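Local coordinates for dihydrodipicolinate synthase (Agrobacterium tumefaciens, PDB 3B4U), which probably catalyses the condensation of pyruvate with aspartate semialdehyde, the step that commits carbon to lysine synthesis, at residues 245-250 with 268-273; 251-256 with 279-284. All coordinates share one frame; numbering follows the deposited sequence.

Overall arrangement
The two interactions illustrate how one helix can be secured over its length by the chain that follows it. Helix 246-258 takes part in both: its first turns meet the loop before helix 275-289 in interaction 1, and its later turns meet helix 275-289 itself in interaction 2. Along the chain the segments alternate, 245-250, 251-256, 268-273, 279-284. The centres lie about 12 Å apart on the same side of the chain's centre, and the contacts merge where Ile273 packs on Val252 and Ile281. Both lie in the helical region after the parallel barrel and hold together the last two helices and their loop, interaction 1 being nearer the centre of the folded chain.

Interaction 1: residues 245-250 with 268-273; sequences PVTPAV and APLVAI
The puckered pyrrolidine ring of Pro248, the nearest thing to a flat group here, meets the loop 268-273 along its CB-CG-CD rim, with Ile273 at the first of these carbons, Leu270 at the next two and a backbone carbonyl between. Pro248 CB lies 3.8 Å from Ile273 CG1, and Pro248 CG stands 4.1 Å from Leu270 CD1. Leu270 crosses the ring at about a right angle, so that its CD1 methyl carries the contact and also comes near CB of Thr247. Val271 gives its backbone, its carbonyl O lying 3.9 Å from Pro248 CG. Ile273 keeps CG1 beside its own backbone N, and a second bend of the chain (chi2 -68°) carries CD1 back over the helix start, close to Pro248 CB. There Ile273 CD1 also comes within 4.3 Å of Pro245 CD.

No direct hydrogen bond crosses the contact. One water spans it, donating to Pro248 O over 3.1 Å and weakly accepting from Ile273 N over 3.3 Å, which ties the loop to the helix beside the apolar patch. Pro245 occupies the N-cap and Pro248 the first turn of helix 246-258, where a residue without an N-H costs no helical bond; the regular pattern starts with Ala249 N, held by Pro245 O.

Leu270 and Thr247 also touch Glu49, in the loop after barrel strand 40-43, while Leu270 packs on Phe110 and Val271 on Ser114 of the second subunit. The loop is therefore lodged between the start of a helix and a neighbouring chain. The contact joins the start of helix 246-258 to the loop before helix 275-289, within the C-terminal helical region that follows the TIM barrel, as in other members of the dihydrodipicolinate synthase family.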
ATOM      1  N   PRO B 245      10.574 -12.774 -11.345  1.00 15.04           N
ATOM      2  CA  PRO B 245      10.282 -11.633 -10.460  1.00 14.56           C
ATOM      3  C   PRO B 245      11.537 -10.833 -10.131  1.00 12.44           C
ATOM      4  O   PRO B 245      12.568 -11.404  -9.840  1.00 11.98           O
ATOM      5  CB  PRO B 245       9.668 -12.298  -9.204  1.00 14.76           C
ATOM      6  CG  PRO B 245       8.939 -13.432  -9.788  1.00 16.37           C
ATOM      7  CD  PRO B 245       9.971 -13.997 -10.780  1.00 15.49           C
ATOM      8  N   VAL B 246      11.438  -9.519 -10.222  1.00 11.77           N
ATOM      9  CA  VAL B 246      12.648  -8.691 -10.294  1.00 11.30           C
ATOM     10  C   VAL B 246      13.479  -8.736  -9.014  1.00  9.50           C
ATOM     11  O   VAL B 246      14.690  -8.976  -9.064  1.00  9.00           O
ATOM     12  CB  VAL B 246      12.318  -7.206 -10.682  1.00 12.76           C
ATOM     13  CG1 VAL B 246      13.572  -6.381 -10.828  1.00 14.90           C
ATOM     14  CG2 VAL B 246      11.481  -7.087 -11.940  1.00 15.96           C
ATOM     15  N   THR B 247      12.854  -8.494  -7.871  1.00  9.31           N
ATOM     16  CA  THR B 247      13.604  -8.406  -6.646  1.00  9.04           C
ATOM     17  C   THR B 247      14.198  -9.755  -6.227  1.00  8.39           C
ATOM     18  O   THR B 247      15.390  -9.846  -5.909  1.00  8.39           O
ATOM     19  CB  THR B 247      12.759  -7.721  -5.557  1.00  9.26           C
ATOM     20  OG1 THR B 247      12.467  -6.377  -5.998  1.00 11.81           O
ATOM     21  CG2 THR B 247      13.501  -7.692  -4.218  1.00 10.97           C
ATOM     22  N   PRO B 248      13.403 -10.841  -6.278  1.00  8.46           N
ATOM     23  CA  PRO B 248      14.013 -12.138  -5.992  1.00  8.77           C
ATOM     24  C   PRO B 248      15.202 -12.483  -6.933  1.00  8.97           C
ATOM     25  O   PRO B 248      16.192 -13.051  -6.487  1.00  9.01           O
ATOM     26  CB  PRO B 248      12.830 -13.105  -6.126  1.00  9.14           C
ATOM     27  CG  PRO B 248      11.596 -12.263  -5.793  1.00  9.23           C
ATOM     28  CD  PRO B 248      11.938 -10.939  -6.433  1.00  8.82           C
ATOM     29  N   ALA B 249      15.121 -12.113  -8.210  1.00  8.38           N
ATOM     30  CA  ALA B 249      16.224 -12.371  -9.137  1.00  9.04           C
ATOM     31  C   ALA B 249      17.470 -11.548  -8.834  1.00  8.27           C
ATOM     32  O   ALA B 249      18.583 -12.041  -8.919  1.00  9.06           O
ATOM     33  CB  ALA B 249      15.779 -12.172 -10.581  1.00 10.31           C
ATOM     34  N   VAL B 250      17.290 -10.288  -8.447  1.00  8.42           N
ATOM     35  CA  VAL B 250      18.418  -9.499  -8.011  1.00  8.18           C
ATOM     36  C   VAL B 250      19.123 -10.156  -6.835  1.00  7.94           C
ATOM     37  O   VAL B 250      20.353 -10.259  -6.785  1.00  7.78           O
ATOM     38  CB  VAL B 250      17.943  -8.067  -7.626  1.00  8.11           C
ATOM     39  CG1 VAL B 250      19.013  -7.327  -6.845  1.00  8.80           C
ATOM     40  CG2 VAL B 250      17.603  -7.274  -8.870  1.00  8.93           C
ATOM     41  N   ALA B 268       7.516 -13.008   2.337  1.00  6.29           N
ATOM     42  CA  ALA B 268       6.180 -13.042   1.779  1.00  6.70           C
ATOM     43  C   ALA B 268       5.700 -11.589   1.647  1.00  6.73           C
ATOM     44  O   ALA B 268       5.979 -10.769   2.502  1.00  7.23           O
ATOM     45  CB  ALA B 268       5.256 -13.841   2.716  1.00  7.97           C
ATOM     46  N   PRO B 269       4.954 -11.266   0.581  1.00  6.84           N
ATOM     47  CA  PRO B 269       4.340 -12.168  -0.383  1.00  7.30           C
ATOM     48  C   PRO B 269       5.175 -12.575  -1.596  1.00  7.00           C
ATOM     49  O   PRO B 269       4.654 -13.242  -2.495  1.00  7.80           O
ATOM     50  CB  PRO B 269       3.150 -11.335  -0.831  1.00  8.45           C
ATOM     51  CG  PRO B 269       3.708  -9.956  -0.843  1.00  8.26           C
ATOM     52  CD  PRO B 269       4.537  -9.873   0.363  1.00  7.27           C
ATOM     53  N   LEU B 270       6.451 -12.215  -1.627  1.00  6.49           N
ATOM     54  CA  LEU B 270       7.365 -12.758  -2.625  1.00  6.84           C
ATOM     55  C   LEU B 270       7.654 -14.218  -2.295  1.00  7.06           C
ATOM     56  O   LEU B 270       7.473 -14.641  -1.152  1.00  7.62           O
ATOM     57  CB  LEU B 270       8.652 -11.947  -2.681  1.00  6.84           C
ATOM     58  CG  LEU B 270       8.529 -10.452  -3.000  1.00  6.81           C
ATOM     59  CD1 LEU B 270       9.873  -9.793  -3.078  1.00  8.28           C
ATOM     60  CD2 LEU B 270       7.745 -10.220  -4.295  1.00  9.12           C
ATOM     61  N   VAL B 271       8.109 -14.943  -3.306  1.00  7.80           N
ATOM     62  CA  VAL B 271       8.552 -16.320  -3.131  1.00  9.69           C
ATOM     63  C   VAL B 271       9.949 -16.511  -3.711  1.00 10.88           C
ATOM     64  O   VAL B 271      10.350 -15.807  -4.591  1.00 11.13           O
ATOM     65  CB  VAL B 271       7.543 -17.317  -3.730  1.00 10.24           C
ATOM     66  CG1 VAL B 271       6.166 -17.184  -3.019  1.00 10.57           C
ATOM     67  CG2 VAL B 271       7.426 -17.200  -5.193  1.00 13.93           C
ATOM     68  N   ALA B 272      10.654 -17.487  -3.146  1.00 13.57           N
ATOM     69  CA  ALA B 272      11.985 -17.915  -3.551  1.00 15.04           C
ATOM     70  C   ALA B 272      12.050 -18.240  -5.036  1.00 14.93           C
ATOM     71  O   ALA B 272      11.164 -18.852  -5.554  1.00 13.24           O
ATOM     72  CB  ALA B 272      12.373 -19.178  -2.721  1.00 17.45           C
ATOM     73  N   ILE B 273      13.112 -17.833  -5.724  1.00 15.49           N
ATOM     74  CA  ILE B 273      13.416 -18.361  -7.055  1.00 15.31           C
ATOM     75  C   ILE B 273      13.760 -19.858  -6.938  1.00 14.95           C
ATOM     76  O   ILE B 273      14.557 -20.244  -6.116  1.00 14.50           O
ATOM     77  CB  ILE B 273      14.622 -17.609  -7.668  1.00 15.60           C
ATOM     78  CG1 ILE B 273      14.331 -16.107  -7.846  1.00 18.67           C
ATOM     79  CG2 ILE B 273      15.042 -18.248  -8.997  1.00 16.42           C
ATOM     80  CD1 ILE B 273      13.312 -15.800  -8.863  1.00 18.28           C
TER
HETATM   81  O   HOH W   1      15.163 -15.383  -4.793  1.00 18.87           O

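Interaction 2: residues 251-256 with 279-284; sequences KVLVSH and RQIEGA
His256 swings its ring away from its own backbone N (chi1 -175°), while Glu282 sends an extended chain outward from beside its N, and the two torsions lay the acid's methylenes over one face of the imidazole. Glu282 CG sits 3.7 Å from the ring centroid, 18° off the normal, a CH-pi contact displaced toward the ND1 side: ND1 of His256 is 3.5 Å from Glu282 CG. The carboxylate plane runs nearly parallel to the ring in a stacked arrangement, and no hydrogen bond joins the two.

Next to this pair the packing is wholly aliphatic. Ile281 holds CG2 anti to its backbone N, and that methyl is the point on which the neighbouring helix bears. It lies 3.7 Å from Leu253 CG and 3.8 Å from Val252 CG1, so a single branch fills the notch between two consecutive residues. The Leu253 methyl CD2 reaches further, to within 4.3 Å of Glu282 CA. The axes of the short helical segments 251-256 and 279-284 cross at -66° with a closest approach of 9.9 Å, an oblique meeting at which a few side chains carry the contact.

Two of the polar atoms find partners outside the segments: His256 NE2 bonds to Asp286 OD1, which, with the stacking, helps to hold the ring's rotation, and Glu282 OE2 forms a salt bridge with Arg278 NE, one turn earlier on its own helix. Leu253 also packs on Phe285, and Val252 on Arg278. Two acidic groups near one imidazole would tend to raise its basicity, although Arg278 may offset part of this. Between these segments the contact is therefore apolar and CH-pi, and the His256-Asp286 bond adds a polar link between the same two helices.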
ATOM      1  N   LYS B 251      18.335 -10.637  -5.871  1.00  8.24           N
ATOM      2  CA  LYS B 251      18.924 -11.313  -4.715  1.00  8.85           C
ATOM      3  C   LYS B 251      19.700 -12.578  -5.088  1.00  8.52           C
ATOM      4  O   LYS B 251      20.766 -12.843  -4.535  1.00  8.71           O
ATOM      5  CB  LYS B 251      17.846 -11.580  -3.672  1.00  9.17           C
ATOM      6  CG  LYS B 251      17.346 -10.303  -2.975  1.00 10.30           C
ATOM      7  CD  LYS B 251      16.247 -10.602  -1.936  1.00 10.10           C
ATOM      8  CE  LYS B 251      16.770 -10.398  -0.530  1.00  8.69           C
ATOM      9  NZ  LYS B 251      15.712 -10.660   0.472  1.00  7.75           N
ATOM     10  N   VAL B 252      19.188 -13.328  -6.061  1.00  9.07           N
ATOM     11  CA  VAL B 252      19.925 -14.494  -6.571  1.00  9.33           C
ATOM     12  C   VAL B 252      21.316 -14.069  -7.059  1.00  9.22           C
ATOM     13  O   VAL B 252      22.291 -14.737  -6.805  1.00  8.84           O
ATOM     14  CB  VAL B 252      19.126 -15.178  -7.725  1.00 10.27           C
ATOM     15  CG1 VAL B 252      19.998 -16.131  -8.527  1.00 11.11           C
ATOM     16  CG2 VAL B 252      17.896 -15.909  -7.232  1.00 12.92           C
ATOM     17  N   LEU B 253      21.401 -12.935  -7.742  1.00  7.99           N
ATOM     18  CA  LEU B 253      22.686 -12.483  -8.260  1.00  7.99           C
ATOM     19  C   LEU B 253      23.589 -11.867  -7.201  1.00  7.90           C
ATOM     20  O   LEU B 253      24.803 -11.968  -7.310  1.00  8.42           O
ATOM     21  CB  LEU B 253      22.487 -11.593  -9.488  1.00  8.67           C
ATOM     22  CG  LEU B 253      21.975 -12.404 -10.692  1.00  8.46           C
ATOM     23  CD1 LEU B 253      21.723 -11.483 -11.877  1.00 10.35           C
ATOM     24  CD2 LEU B 253      22.969 -13.499 -11.121  1.00  9.45           C
ATOM     25  N   VAL B 254      23.032 -11.289  -6.138  1.00  8.10           N
ATOM     26  CA  VAL B 254      23.858 -10.937  -4.984  1.00  8.26           C
ATOM     27  C   VAL B 254      24.494 -12.211  -4.423  1.00  8.52           C
ATOM     28  O   VAL B 254      25.700 -12.246  -4.197  1.00  8.87           O
ATOM     29  CB  VAL B 254      23.076 -10.188  -3.887  1.00  8.33           C
ATOM     30  CG1 VAL B 254      24.006  -9.900  -2.727  1.00  8.98           C
ATOM     31  CG2 VAL B 254      22.513  -8.897  -4.478  1.00  8.15           C
ATOM     32  N   SER B 255      23.705 -13.268  -4.238  1.00  9.03           N
ATOM     33  CA  SER B 255      24.240 -14.554  -3.766  0.50  9.37           C
ATOM     34  C   SER B 255      25.309 -15.076  -4.724  1.00  9.87           C
ATOM     35  O   SER B 255      26.369 -15.534  -4.289  1.00 11.22           O
ATOM     36  CB  SER B 255      23.128 -15.591  -3.616  0.50  9.64           C
ATOM     37  OG  SER B 255      22.405 -15.389  -2.420  0.50  9.83           O
ATOM     38  N   HIS B 256      25.039 -15.032  -6.033  1.00  9.85           N
ATOM     39  CA  HIS B 256      25.953 -15.594  -7.016  1.00 10.18           C
ATOM     40  C   HIS B 256      27.281 -14.881  -7.035  1.00 10.79           C
ATOM     41  O   HIS B 256      28.338 -15.521  -7.115  1.00 13.01           O
ATOM     42  CB  HIS B 256      25.276 -15.525  -8.371  1.00 10.21           C
ATOM     43  CG  HIS B 256      26.042 -16.165  -9.486  1.00 10.85           C
ATOM     44  ND1 HIS B 256      26.463 -17.480  -9.458  1.00 11.99           N
ATOM     45  CD2 HIS B 256      26.384 -15.672 -10.697  1.00 11.51           C
ATOM     46  CE1 HIS B 256      27.071 -17.742 -10.601  1.00 11.56           C
ATOM     47  NE2 HIS B 256      27.025 -16.672 -11.373  1.00 12.51           N
ATOM     48  N   ARG B 279      19.527 -21.352 -11.712  1.00 11.37           N
ATOM     49  CA  ARG B 279      20.576 -21.726 -12.642  1.00 12.19           C
ATOM     50  C   ARG B 279      20.433 -20.950 -13.953  1.00 11.39           C
ATOM     51  O   ARG B 279      21.440 -20.559 -14.563  1.00 12.13           O
ATOM     52  CB  ARG B 279      20.567 -23.233 -12.871  1.00 13.43           C
ATOM     53  CG  ARG B 279      21.007 -24.031 -11.626  1.00 21.04           C
ATOM     54  CD  ARG B 279      22.505 -23.941 -11.311  1.00 27.43           C
ATOM     55  NE  ARG B 279      23.330 -24.394 -12.440  1.00 30.70           N
ATOM     56  CZ  ARG B 279      24.663 -24.517 -12.429  1.00 29.92           C
ATOM     57  NH1 ARG B 279      25.375 -24.253 -11.337  1.00 31.74           N
ATOM     58  NH2 ARG B 279      25.285 -24.929 -13.529  1.00 32.14           N
ATOM     59  N   GLN B 280      19.216 -20.692 -14.391  1.00 11.38           N
ATOM     60  CA  GLN B 280      19.010 -19.908 -15.614  0.50 11.88           C
ATOM     61  C   GLN B 280      19.483 -18.463 -15.419  1.00 11.74           C
ATOM     62  O   GLN B 280      20.140 -17.871 -16.295  1.00 12.10           O
ATOM     63  CB  GLN B 280      17.545 -19.947 -16.023  0.50 12.26           C
ATOM     64  CG  GLN B 280      17.013 -21.329 -16.382  0.50 13.74           C
ATOM     65  CD  GLN B 280      15.544 -21.313 -16.741  0.50 15.15           C
ATOM     66  OE1 GLN B 280      15.109 -20.501 -17.560  0.50 18.50           O
ATOM     67  NE2 GLN B 280      14.773 -22.233 -16.151  0.50 18.23           N
ATOM     68  N   ILE B 281      19.181 -17.896 -14.258  1.00 10.57           N
ATOM     69  CA  ILE B 281      19.590 -16.522 -13.952  1.00 10.85           C
ATOM     70  C   ILE B 281      21.108 -16.404 -13.866  1.00 10.14           C
ATOM     71  O   ILE B 281      21.721 -15.512 -14.456  1.00 10.63           O
ATOM     72  CB  ILE B 281      18.954 -16.112 -12.641  1.00 10.78           C
ATOM     73  CG1 ILE B 281      17.456 -15.892 -12.836  1.00 11.71           C
ATOM     74  CG2 ILE B 281      19.588 -14.830 -12.076  1.00 12.14           C
ATOM     75  CD1 ILE B 281      16.675 -15.831 -11.512  1.00 12.63           C
ATOM     76  N   GLU B 282      21.725 -17.352 -13.189  1.00 10.21           N
ATOM     77  CA  GLU B 282      23.182 -17.358 -13.083  1.00 11.40           C
ATOM     78  C   GLU B 282      23.821 -17.526 -14.455  1.00 11.59           C
ATOM     79  O   GLU B 282      24.807 -16.875 -14.756  1.00 11.13           O
ATOM     80  CB  GLU B 282      23.643 -18.453 -12.118  1.00 11.30           C
ATOM     81  CG  GLU B 282      23.217 -18.189 -10.661  1.00 12.68           C
ATOM     82  CD  GLU B 282      23.318 -19.398  -9.770  1.00 16.19           C
ATOM     83  OE1 GLU B 282      23.681 -20.471 -10.256  1.00 18.98           O
ATOM     84  OE2 GLU B 282      23.015 -19.256  -8.570  1.00 19.46           O
ATOM     85  N   GLY B 283      23.234 -18.362 -15.292  1.00 11.43           N
ATOM     86  CA  GLY B 283      23.766 -18.584 -16.631  1.00 12.03           C
ATOM     87  C   GLY B 283      23.693 -17.332 -17.490  1.00 12.08           C
ATOM     88  O   GLY B 283      24.634 -17.023 -18.234  1.00 12.47           O
ATOM     89  N   ALA B 284      22.569 -16.617 -17.406  1.00 11.65           N
ATOM     90  CA  ALA B 284      22.405 -15.364 -18.140  1.00 11.49           C
ATOM     91  C   ALA B 284      23.460 -14.338 -17.701  1.00 10.89           C
ATOM     92  O   ALA B 284      24.060 -13.637 -18.535  1.00 10.98           O
ATOM     93  CB  ALA B 284      21.058 -14.828 -17.938  1.00 13.04           C
TER